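Local coordinates for protein ferredoxin-NADP reductase (Neisseria gonorrhoeae MIA_2011_03-10, PDB 5TR9) that probably transfers electrons between NADPH and ferredoxin through its bound FAD, as other ferredoxin-NADP reductases do, at residues A[33-38]-A[51-56]; A[59-64]-A[101-106]. All blocks are in the same frame, centred on the assembly; numbering follows the deposited sequence. Where two conformers were deposited one is given.

Contact 1 (A[33-38]-A[51-56]); sequences ITFAIS and SRLGFY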
ATOM      1  N   ILE A  33      -8.137  11.241   0.865  1.00 10.87           N
ATOM      2  CA  ILE A  33      -8.413  11.541  -0.538  1.00 10.50           C
ATOM      3  C   ILE A  33      -7.715  10.533  -1.433  1.00 11.28           C
ATOM      4  O   ILE A  33      -6.646  10.003  -1.107  1.00 12.24           O
ATOM      5  CB  ILE A  33      -7.983  12.977  -0.932  1.00 13.42           C
ATOM      6  CG1 ILE A  33      -6.469  13.150  -0.760  1.00 14.59           C
ATOM      7  CG2 ILE A  33      -8.737  14.003  -0.103  1.00 14.55           C
ATOM      8  CD1 ILE A  33      -5.922  14.452  -1.371  1.00 13.33           C
ATOM      9  N   THR A  34      -8.326  10.279  -2.588  1.00 10.81           N
ATOM     10  CA  THR A  34      -7.576   9.790  -3.735  1.00  9.81           C
ATOM     11  C   THR A  34      -7.590  10.885  -4.789  1.00 12.19           C
ATOM     12  O   THR A  34      -8.485  11.740  -4.809  1.00 13.73           O
ATOM     13  CB  THR A  34      -8.132   8.470  -4.303  1.00 11.48           C
ATOM     14  OG1 THR A  34      -9.532   8.586  -4.600  1.00 13.81           O
ATOM     15  CG2 THR A  34      -7.921   7.336  -3.299  1.00 12.82           C
ATOM     16  N   PHE A  35      -6.559  10.897  -5.626  1.00 12.84           N
ATOM     17  CA  PHE A  35      -6.510  11.877  -6.699  1.00  9.65           C
ATOM     18  C   PHE A  35      -5.718  11.300  -7.857  1.00 11.72           C
ATOM     19  O   PHE A  35      -4.898  10.395  -7.677  1.00 12.13           O
ATOM     20  CB  PHE A  35      -5.918  13.229  -6.240  1.00 11.25           C
ATOM     21  CG  PHE A  35      -4.485  13.162  -5.750  1.00 11.17           C
ATOM     22  CD1 PHE A  35      -4.197  12.843  -4.425  1.00 13.00           C
ATOM     23  CD2 PHE A  35      -3.427  13.494  -6.599  1.00 11.76           C
ATOM     24  CE1 PHE A  35      -2.883  12.812  -3.958  1.00 12.42           C
ATOM     25  CE2 PHE A  35      -2.103  13.470  -6.141  1.00 13.71           C
ATOM     26  CZ  PHE A  35      -1.828  13.127  -4.814  1.00 13.21           C
ATOM     27  N   ALA A  36      -6.005  11.802  -9.054  1.00 11.78           N
ATOM     28  CA  ALA A  36      -5.330  11.360 -10.262  1.00 10.21           C
ATOM     29  C   ALA A  36      -4.609  12.538 -10.892  1.00 11.80           C
ATOM     30  O   ALA A  36      -5.082  13.683 -10.829  1.00 12.59           O
ATOM     31  CB  ALA A  36      -6.318  10.773 -11.269  1.00 11.94           C
ATOM     32  N   ILE A  37      -3.472  12.242 -11.520  1.00 10.44           N
ATOM     33  CA  ILE A  37      -2.705  13.236 -12.256  1.00 10.86           C
ATOM     34  C   ILE A  37      -2.411  12.687 -13.645  1.00 13.67           C
ATOM     35  O   ILE A  37      -2.477  11.477 -13.892  1.00 13.74           O
ATOM     36  CB  ILE A  37      -1.394  13.619 -11.533  1.00 11.38           C
ATOM     37  CG1 ILE A  37      -0.384  12.465 -11.593  1.00 13.16           C
ATOM     38  CG2 ILE A  37      -1.653  13.990 -10.064  1.00 12.25           C
ATOM     39  CD1 ILE A  37       0.967  12.825 -10.979  1.00 16.02           C
ATOM     40  N   SER A  38      -2.102  13.595 -14.568  1.00 13.49           N
ATOM     41  CA  SER A  38      -1.714  13.165 -15.906  1.00 12.78           C
ATOM     42  C   SER A  38      -0.407  12.381 -15.850  1.00 15.55           C
ATOM     43  O   SER A  38       0.453  12.612 -14.986  1.00 15.33           O
ATOM     44  CB  SER A  38      -1.588  14.364 -16.854  1.00 16.09           C
ATOM     45  OG  SER A  38      -0.718  15.365 -16.346  1.00 16.60           O
ATOM     46  N   SER A  51       6.142   7.140  -6.355  1.00 11.17           N
ATOM     47  CA  SER A  51       6.508   8.359  -7.055  1.00 10.31           C
ATOM     48  C   SER A  51       6.967   9.403  -6.052  1.00 14.28           C
ATOM     49  O   SER A  51       6.708   9.301  -4.853  1.00 13.83           O
ATOM     50  CB  SER A  51       5.312   8.928  -7.819  1.00 13.05           C
ATOM     51  OG  SER A  51       4.714   7.971  -8.675  1.00 14.02           O
ATOM     52  N   ARG A  52       7.649  10.419  -6.559  1.00 12.24           N
ATOM     53  CA  ARG A  52       7.892  11.643  -5.805  0.55 11.65           C
ATOM     54  C   ARG A  52       7.115  12.758  -6.488  1.00 15.88           C
ATOM     55  O   ARG A  52       7.306  13.005  -7.684  1.00 14.54           O
ATOM     56  CB  ARG A  52       9.383  11.971  -5.721  0.55 16.41           C
ATOM     57  CG  ARG A  52      10.062  11.373  -4.502  0.55 22.64           C
ATOM     58  CD  ARG A  52      11.567  11.626  -4.497  0.55 26.51           C
ATOM     59  NE  ARG A  52      11.939  12.974  -4.928  0.55 33.36           N
ATOM     60  CZ  ARG A  52      12.300  13.961  -4.110  0.55 36.29           C
ATOM     61  NH1 ARG A  52      12.333  13.767  -2.798  0.55 38.21           N
ATOM     62  NH2 ARG A  52      12.633  15.146  -4.607  0.55 33.43           N
ATOM     63  N   LEU A  53       6.220  13.394  -5.740  1.00 12.05           N
ATOM     64  CA  LEU A  53       5.362  14.456  -6.240  1.00 12.36           C
ATOM     65  C   LEU A  53       5.764  15.757  -5.575  1.00 14.27           C
ATOM     66  O   LEU A  53       6.214  15.764  -4.425  1.00 14.91           O
ATOM     67  CB  LEU A  53       3.889  14.180  -5.938  1.00 13.41           C
ATOM     68  CG  LEU A  53       3.321  12.852  -6.441  1.00 11.06           C
ATOM     69  CD1 LEU A  53       1.841  12.710  -6.035  1.00 14.79           C
ATOM     70  CD2 LEU A  53       3.487  12.753  -7.955  1.00 13.36           C
ATOM     71  N   GLY A  54       5.595  16.860  -6.300  1.00 13.69           N
ATOM     72  CA  GLY A  54       6.065  18.130  -5.786  1.00 12.98           C
ATOM     73  C   GLY A  54       5.213  19.285  -6.258  1.00 16.17           C
ATOM     74  O   GLY A  54       4.380  19.161  -7.161  1.00 13.80           O
ATOM     75  N   PHE A  55       5.435  20.423  -5.618  1.00 14.74           N
ATOM     76  CA  PHE A  55       4.838  21.679  -6.043  1.00 16.09           C
ATOM     77  C   PHE A  55       5.897  22.767  -6.047  1.00 17.94           C
ATOM     78  O   PHE A  55       6.814  22.768  -5.223  1.00 17.58           O
ATOM     79  CB  PHE A  55       3.698  22.142  -5.118  1.00 16.99           C
ATOM     80  CG  PHE A  55       2.490  21.259  -5.131  1.00 13.94           C
ATOM     81  CD1 PHE A  55       1.578  21.320  -6.175  1.00 16.16           C
ATOM     82  CD2 PHE A  55       2.246  20.394  -4.078  1.00 16.00           C
ATOM     83  CE1 PHE A  55       0.448  20.506  -6.178  1.00 15.97           C
ATOM     84  CE2 PHE A  55       1.119  19.586  -4.065  1.00 18.41           C
ATOM     85  CZ  PHE A  55       0.219  19.644  -5.117  1.00 15.08           C
ATOM     86  N   TYR A  56       5.751  23.705  -6.977  1.00 16.57           N
ATOM     87  CA  TYR A  56       6.451  24.972  -6.849  1.00 18.05           C
ATOM     88  C   TYR A  56       5.887  25.725  -5.652  1.00 18.49           C
ATOM     89  O   TYR A  56       4.669  25.873  -5.524  1.00 20.91           O
ATOM     90  CB  TYR A  56       6.273  25.813  -8.110  1.00 18.19           C
ATOM     91  CG  TYR A  56       6.821  25.227  -9.395  1.00 19.94           C
ATOM     92  CD1 TYR A  56       8.159  24.871  -9.511  1.00 18.43           C
ATOM     93  CD2 TYR A  56       6.002  25.080 -10.512  1.00 20.44           C
ATOM     94  CE1 TYR A  56       8.661  24.371 -10.699  1.00 21.75           C
ATOM     95  CE2 TYR A  56       6.493  24.570 -11.697  1.00 20.46           C
ATOM     96  CZ  TYR A  56       7.822  24.217 -11.783  1.00 22.29           C
ATOM     97  OH  TYR A  56       8.326  23.729 -12.970  1.00 23.24           O
TER
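Leu53 on strand 50-57 and the pair Phe35 and Ile37 on strand 32-38 meet in the interior of the antiparallel beta-barrel that forms the FAD-binding domain of the ferredoxin reductase family. The two strands are not neighbours in the sheet: strands 101-105 and 17-27 lie between them, and the CA atoms of Ile37 and Leu53 stay 10.1 Å apart. Side chains bridge the gap. From CB, Leu53 sets CG beside its backbone N and opposite the carbonyl carbon (chi1 -56°), aiming the branch at the other strand. CB and CG themselves stop short of strand 32-38; the two methyls make the contact and divide it. CD1 continues the extended line of the chain and arrives at the rim of the Phe35 ring, close to the ring plane, with Leu53 CD1 to Phe35 CZ at 3.9 Å. Phe35 comes from the opposite direction and presents its CE2-CZ edge to this methyl. CD2 turns off to the delta methyl of Ile37, at 3.9 Å between Leu53 CD2 and Ile37 CD1. Tyr79 of strand 76-82 touches Leu53 and Ile37, and the Phe93 ring of helix 88-95 packs against Phe35 with the planes at about 55°. The other branch of Ile37 faces back along its own strand, where its CG2 lies in the plane of the Phe35 ring, 3.9 Å from Phe35 CD2.

Contact 2 (A[59-64]-A[101-106]); sequences KGFIWR and TILLDK. With FAD (flavin-adenine dinucleotide), chain C.
Trp63 and Phe61 reach Leu103 between strands 60-64 and 101-105, whose short axes approach to 9.2 Å and whose directions differ by 58°. In the antiparallel barrel of the FAD-binding domain both strands flank strand 50-57, and the side chains meet over that middle strand, at Gly54, whose lack of a side chain lets the Trp63 ring lie against the strand. Trp63 carries most of the contact: its six-membered ring spans the middle strand, and Trp63 CH2 stands 3.6 Å from Leu103 CB, the two side chains crossing at about a right angle. Further along the same ring, Trp63 CZ3 comes within 4.0 Å of the backbone N of Asp105. Phe61 adds a smaller, more exposed contact, meeting a methyl of Leu103 at its ring edge and close to the ring plane, with Phe61 CD2 to Leu103 CD1 at 3.7 Å. Leu103 CB meets Trp63, while its CD1 touches both the Phe61 edge and the Trp63 ring.

Arg64 points to the other face of the strand, where it serves the FAD pyrophosphate; it opens the Arg-x-Tyr-Ser sequence known from this reductase family. Its chain is bent at chi2 (-68°), which turns the guanidinium onto the phosphate. Two N-H groups grip neighbouring oxygens, Arg64 NE to FAD O2A at 2.9 Å and Arg64 NH2 to FAD O1A at 3.2 Å, with phosphorus PA in the guanidinium plane. This pairing probably offsets the phosphate's negative charge. The third nitrogen, Arg64 NH1, donates to Trp63 O at 3.0 Å, and together the three bonds restrict the group's rotation; the donor stands above the carbonyl plane, 41° out of it.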
ATOM      1  N   LYS A  59       9.838  30.626  -4.743  1.00 19.13           N
ATOM      2  CA  LYS A  59      11.029  30.347  -5.546  1.00 20.49           C
ATOM      3  C   LYS A  59      11.605  28.964  -5.283  1.00 23.97           C
ATOM      4  O   LYS A  59      12.656  28.629  -5.849  1.00 24.63           O
ATOM      5  CB  LYS A  59      12.115  31.391  -5.285  1.00 27.55           C
ATOM      6  CG  LYS A  59      12.737  31.290  -3.903  1.00 27.15           C
ATOM      7  CD  LYS A  59      13.987  32.152  -3.787  1.00 34.37           C
ATOM      8  CE  LYS A  59      14.328  32.432  -2.335  1.00 41.49           C
ATOM      9  NZ  LYS A  59      14.099  31.237  -1.481  1.00 39.04           N
ATOM     10  N   GLY A  60      10.965  28.175  -4.429  1.00 19.50           N
ATOM     11  CA  GLY A  60      11.453  26.848  -4.101  1.00 19.30           C
ATOM     12  C   GLY A  60      10.495  25.717  -4.417  1.00 21.97           C
ATOM     13  O   GLY A  60       9.633  25.826  -5.292  1.00 19.57           O
ATOM     14  N   PHE A  61      10.644  24.611  -3.695  1.00 19.35           N
ATOM     15  CA  PHE A  61       9.906  23.389  -3.970  1.00 17.62           C
ATOM     16  C   PHE A  61       9.482  22.757  -2.660  1.00 17.95           C
ATOM     17  O   PHE A  61      10.061  23.020  -1.604  1.00 20.29           O
ATOM     18  CB  PHE A  61      10.752  22.356  -4.736  1.00 19.75           C
ATOM     19  CG  PHE A  61      11.184  22.804  -6.103  1.00 20.50           C
ATOM     20  CD1 PHE A  61      12.316  23.587  -6.267  1.00 26.43           C
ATOM     21  CD2 PHE A  61      10.467  22.424  -7.228  1.00 25.05           C
ATOM     22  CE1 PHE A  61      12.717  23.993  -7.526  1.00 26.74           C
ATOM     23  CE2 PHE A  61      10.866  22.829  -8.492  1.00 25.33           C
ATOM     24  CZ  PHE A  61      11.991  23.612  -8.637  1.00 28.55           C
ATOM     25  N   ILE A  62       8.479  21.895  -2.750  1.00 16.06           N
ATOM     26  CA  ILE A  62       8.201  20.907  -1.718  1.00 15.67           C
ATOM     27  C   ILE A  62       7.970  19.576  -2.414  1.00 15.77           C
ATOM     28  O   ILE A  62       7.296  19.516  -3.447  1.00 16.25           O
ATOM     29  CB  ILE A  62       7.004  21.301  -0.821  1.00 16.81           C
ATOM     30  CG1 ILE A  62       6.813  20.262   0.285  1.00 18.71           C
ATOM     31  CG2 ILE A  62       5.731  21.520  -1.635  1.00 18.74           C
ATOM     32  CD1 ILE A  62       5.828  20.694   1.363  1.00 19.92           C
ATOM     33  N   TRP A  63       8.560  18.516  -1.867  1.00 12.24           N
ATOM     34  CA  TRP A  63       8.487  17.179  -2.450  1.00 15.26           C
ATOM     35  C   TRP A  63       8.109  16.154  -1.395  1.00 14.75           C
ATOM     36  O   TRP A  63       8.621  16.209  -0.268  1.00 14.62           O
ATOM     37  CB  TRP A  63       9.827  16.760  -3.041  1.00 15.77           C
ATOM     38  CG  TRP A  63      10.256  17.537  -4.228  1.00 15.43           C
ATOM     39  CD1 TRP A  63      11.100  18.605  -4.249  1.00 20.03           C
ATOM     40  CD2 TRP A  63       9.877  17.292  -5.586  1.00 15.40           C
ATOM     41  NE1 TRP A  63      11.268  19.051  -5.542  1.00 20.38           N
ATOM     42  CE2 TRP A  63      10.528  18.259  -6.380  1.00 18.84           C
ATOM     43  CE3 TRP A  63       9.053  16.346  -6.206  1.00 15.58           C
ATOM     44  CZ2 TRP A  63      10.373  18.314  -7.770  1.00 19.35           C
ATOM     45  CZ3 TRP A  63       8.901  16.399  -7.586  1.00 18.44           C
ATOM     46  CH2 TRP A  63       9.555  17.379  -8.349  1.00 19.82           C
ATOM     47  N   ARG A  64       7.274  15.185  -1.785  1.00 12.02           N
ATOM     48  CA  ARG A  64       6.915  14.061  -0.916  1.00 12.49           C
ATOM     49  C   ARG A  64       6.704  12.798  -1.748  1.00 13.20           C
ATOM     50  O   ARG A  64       6.328  12.863  -2.923  1.00 14.36           O
ATOM     51  CB  ARG A  64       5.636  14.340  -0.102  1.00 12.77           C
ATOM     52  CG  ARG A  64       5.756  15.448   0.955  1.00 13.22           C
ATOM     53  CD  ARG A  64       6.679  15.038   2.092  1.00 15.05           C
ATOM     54  NE  ARG A  64       6.611  15.952   3.237  1.00 18.48           N
ATOM     55  CZ  ARG A  64       7.312  17.081   3.346  1.00 17.80           C
ATOM     56  NH1 ARG A  64       8.122  17.474   2.361  1.00 16.55           N
ATOM     57  NH2 ARG A  64       7.199  17.831   4.444  1.00 18.23           N
ATOM     58  N   THR A 101      -1.093  22.645 -11.473  1.00 17.79           N
ATOM     59  CA  THR A 101       0.171  22.001 -11.807  1.00 17.61           C
ATOM     60  C   THR A 101       0.699  21.220 -10.613  1.00 17.79           C
ATOM     61  O   THR A 101       0.734  21.732  -9.489  1.00 19.24           O
ATOM     62  CB  THR A 101       1.205  23.044 -12.234  1.00 18.83           C
ATOM     63  OG1 THR A 101       0.820  23.625 -13.485  1.00 21.85           O
ATOM     64  CG2 THR A 101       2.587  22.411 -12.379  1.00 20.13           C
ATOM     65  N   ILE A 102       1.126  19.985 -10.865  1.00 14.68           N
ATOM     66  CA  ILE A 102       1.836  19.175  -9.887  1.00 13.38           C
ATOM     67  C   ILE A 102       3.053  18.597 -10.594  1.00 15.90           C
ATOM     68  O   ILE A 102       3.021  18.335 -11.800  1.00 17.53           O
ATOM     69  CB  ILE A 102       0.924  18.077  -9.281  1.00 14.58           C
ATOM     70  CG1 ILE A 102       1.619  17.356  -8.113  1.00 15.02           C
ATOM     71  CG2 ILE A 102       0.477  17.061 -10.351  1.00 16.05           C
ATOM     72  CD1 ILE A 102       0.654  16.540  -7.243  1.00 13.43           C
ATOM     73  N   LEU A 103       4.147  18.453  -9.851  1.00 14.40           N
ATOM     74  CA  LEU A 103       5.419  18.013 -10.414  1.00 15.90           C
ATOM     75  C   LEU A 103       5.605  16.525 -10.151  1.00 14.28           C
ATOM     76  O   LEU A 103       5.325  16.046  -9.050  1.00 13.94           O
ATOM     77  CB  LEU A 103       6.584  18.794  -9.805  1.00 16.59           C
ATOM     78  CG  LEU A 103       6.429  20.317  -9.778  1.00 15.54           C
ATOM     79  CD1 LEU A 103       7.698  20.940  -9.235  1.00 20.27           C
ATOM     80  CD2 LEU A 103       6.117  20.836 -11.162  1.00 18.54           C
ATOM     81  N   LEU A 104       6.078  15.801 -11.170  1.00 16.07           N
ATOM     82  CA  LEU A 104       6.274  14.353 -11.096  1.00 13.48           C
ATOM     83  C   LEU A 104       7.740  14.041 -11.368  1.00 12.95           C
ATOM     84  O   LEU A 104       8.218  14.225 -12.490  1.00 16.62           O
ATOM     85  CB  LEU A 104       5.370  13.635 -12.100  1.00 13.99           C
ATOM     86  CG  LEU A 104       5.532  12.117 -12.228  1.00 13.06           C
ATOM     87  CD1 LEU A 104       5.153  11.412 -10.934  1.00 15.28           C
ATOM     88  CD2 LEU A 104       4.692  11.628 -13.395  1.00 16.72           C
ATOM     89  N   ASP A 105       8.452  13.563 -10.347  1.00 15.17           N
ATOM     90  CA  ASP A 105       9.822  13.104 -10.551  1.00 16.62           C
ATOM     91  C   ASP A 105       9.830  12.011 -11.613  1.00 17.12           C
ATOM     92  O   ASP A 105       8.937  11.162 -11.647  1.00 16.60           O
ATOM     93  CB  ASP A 105      10.398  12.586  -9.228  1.00 17.25           C
ATOM     94  CG  ASP A 105      11.878  12.284  -9.302  1.00 24.56           C
ATOM     95  OD1 ASP A 105      12.279  11.358 -10.035  1.00 22.61           O
ATOM     96  OD2 ASP A 105      12.657  12.991  -8.627  1.00 32.01           O
ATOM     97  N   LYS A 106      10.825  12.052 -12.505  1.00 16.51           N
ATOM     98  CA  LYS A 106      10.840  11.123 -13.634  1.00 16.92           C
ATOM     99  C   LYS A 106      11.082   9.677 -13.209  1.00 20.42           C
ATOM    100  O   LYS A 106      10.814   8.760 -13.995  1.00 20.98           O
ATOM    101  CB  LYS A 106      11.891  11.552 -14.664  1.00 18.91           C
ATOM    102  CG  LYS A 106      11.504  12.803 -15.435  1.00 19.65           C
ATOM    103  CD  LYS A 106      12.543  13.187 -16.472  1.00 19.17           C
ATOM    104  CE  LYS A 106      12.084  14.418 -17.232  1.00 24.32           C
ATOM    105  NZ  LYS A 106      13.134  14.913 -18.171  1.00 32.09           N
TER
HETATM  106  PA  FAD C 301       4.974  15.659   6.781  1.00 13.03           P
HETATM  107  O1A FAD C 301       5.773  16.851   7.193  1.00 15.12           O
HETATM  108  O2A FAD C 301       5.560  14.813   5.656  1.00 14.11           O
HETATM  109  O5B FAD C 301       4.735  14.677   7.971  1.00 13.86           O
HETATM  110  C5B FAD C 301       4.285  15.149   9.256  1.00 16.35           C
HETATM  111  C4B FAD C 301       4.026  13.931  10.109  1.00 15.27           C
HETATM  112  O4B FAD C 301       2.818  13.291   9.652  1.00 13.36           O
HETATM  113  C3B FAD C 301       5.085  12.842  10.017  1.00 19.80           C
HETATM  114  O3B FAD C 301       6.170  13.077  10.907  1.00 21.01           O
HETATM  115  C2B FAD C 301       4.304  11.590  10.420  1.00 19.08           C
HETATM  116  O2B FAD C 301       4.198  11.474  11.835  1.00 23.51           O
HETATM  117  C1B FAD C 301       2.911  11.891   9.866  1.00 15.01           C
HETATM  118  N9A FAD C 301       2.588  11.232   8.609  1.00 13.68           N
HETATM  119  C8A FAD C 301       3.074  11.522   7.363  1.00 15.97           C
HETATM  120  N7A FAD C 301       2.553  10.788   6.405  1.00 11.27           N
HETATM  121  C5A FAD C 301       1.650   9.974   7.073  1.00 11.63           C
HETATM  122  C6A FAD C 301       0.775   8.969   6.623  1.00 13.13           C
HETATM  123  N6A FAD C 301       0.673   8.598   5.343  1.00 14.73           N
HETATM  124  N1A FAD C 301       0.016   8.338   7.549  1.00 13.52           N
HETATM  125  C2A FAD C 301       0.119   8.711   8.830  1.00 14.83           C
HETATM  126  N3A FAD C 301       0.911   9.643   9.370  1.00 14.05           N
HETATM  127  C4A FAD C 301       1.649  10.248   8.429  1.00 14.31           C
HETATM  128  N1  FAD C 301       1.644   9.305   2.461  1.00 11.68           N
HETATM  129  C2  FAD C 301       0.396   9.036   1.983  1.00 13.02           C
HETATM  130  O2  FAD C 301      -0.596   9.656   2.396  1.00 13.36           O
HETATM  131  N3  FAD C 301       0.236   8.030   1.036  1.00 10.35           N
HETATM  132  C4  FAD C 301       1.250   7.245   0.509  1.00 12.14           C
HETATM  133  O4  FAD C 301       1.000   6.389  -0.340  1.00 14.61           O
HETATM  134  C4X FAD C 301       2.564   7.554   1.017  1.00 13.47           C
HETATM  135  N5  FAD C 301       3.586   6.839   0.583  1.00 13.23           N
HETATM  136  C5X FAD C 301       4.841   7.142   1.076  1.00 11.20           C
HETATM  137  C6  FAD C 301       5.935   6.400   0.623  1.00 13.55           C
HETATM  138  C7  FAD C 301       7.218   6.662   1.087  1.00 14.54           C
HETATM  139  C7M FAD C 301       8.379   5.855   0.566  1.00 14.64           C
HETATM  140  C8  FAD C 301       7.423   7.695   2.015  1.00 13.76           C
HETATM  141  C8M FAD C 301       8.808   8.004   2.528  1.00 15.61           C
HETATM  142  C9  FAD C 301       6.333   8.433   2.475  1.00 10.81           C
HETATM  143  C9A FAD C 301       5.048   8.170   2.010  1.00 11.45           C
HETATM  144  N10 FAD C 301       3.913   8.872   2.484  1.00 12.30           N
HETATM  145  C10 FAD C 301       2.667   8.609   1.986  1.00 11.96           C
HETATM  146  C1' FAD C 301       4.059  10.045   3.348  1.00 12.80           C
HETATM  147  C2' FAD C 301       4.067  11.319   2.482  1.00 12.27           C
HETATM  148  O2' FAD C 301       5.271  11.430   1.720  1.00 12.82           O
HETATM  149  C3' FAD C 301       3.884  12.579   3.330  1.00 10.93           C
HETATM  150  O3' FAD C 301       4.783  12.545   4.432  1.00 12.35           O
HETATM  151  C4' FAD C 301       2.433  12.848   3.735  1.00 12.57           C
HETATM  152  O4' FAD C 301       1.676  13.150   2.560  1.00 12.82           O
HETATM  153  C5' FAD C 301       2.293  13.990   4.719  1.00 11.41           C
HETATM  154  O5' FAD C 301       2.955  15.153   4.183  1.00 13.62           O
HETATM  155  P   FAD C 301       2.933  16.530   4.972  1.00 12.41           P
HETATM  156  O1P FAD C 301       1.497  17.009   5.137  1.00 12.50           O
HETATM  157  O2P FAD C 301       3.907  17.438   4.309  1.00 11.19           O
HETATM  158  O3P FAD C 301       3.495  16.092   6.413  1.00 13.76           O

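From the N terminus, the chain runs along strand 32-38 and, after a mostly irregular connection, returns on strand 50-57, closing contact 1 across the barrel interior. A short turn leads into strand 60-67; strand 76-82 and helix 88-95 follow before strand 101-105 completes contact 2. The two loops stand in series, neither enclosing nor crossing the other, and the contact centres are 9 Å apart. Strand 50-57 joins them, since it lies between both strands of contact 2: Leu53 N probably bonds to Arg64 O at 2.9 Å, and Gly54 O to Leu103 N at 2.8 Å. Contact 1 lies on the face of strand 50-57 turned to the barrel interior, contact 2 on its opposite face.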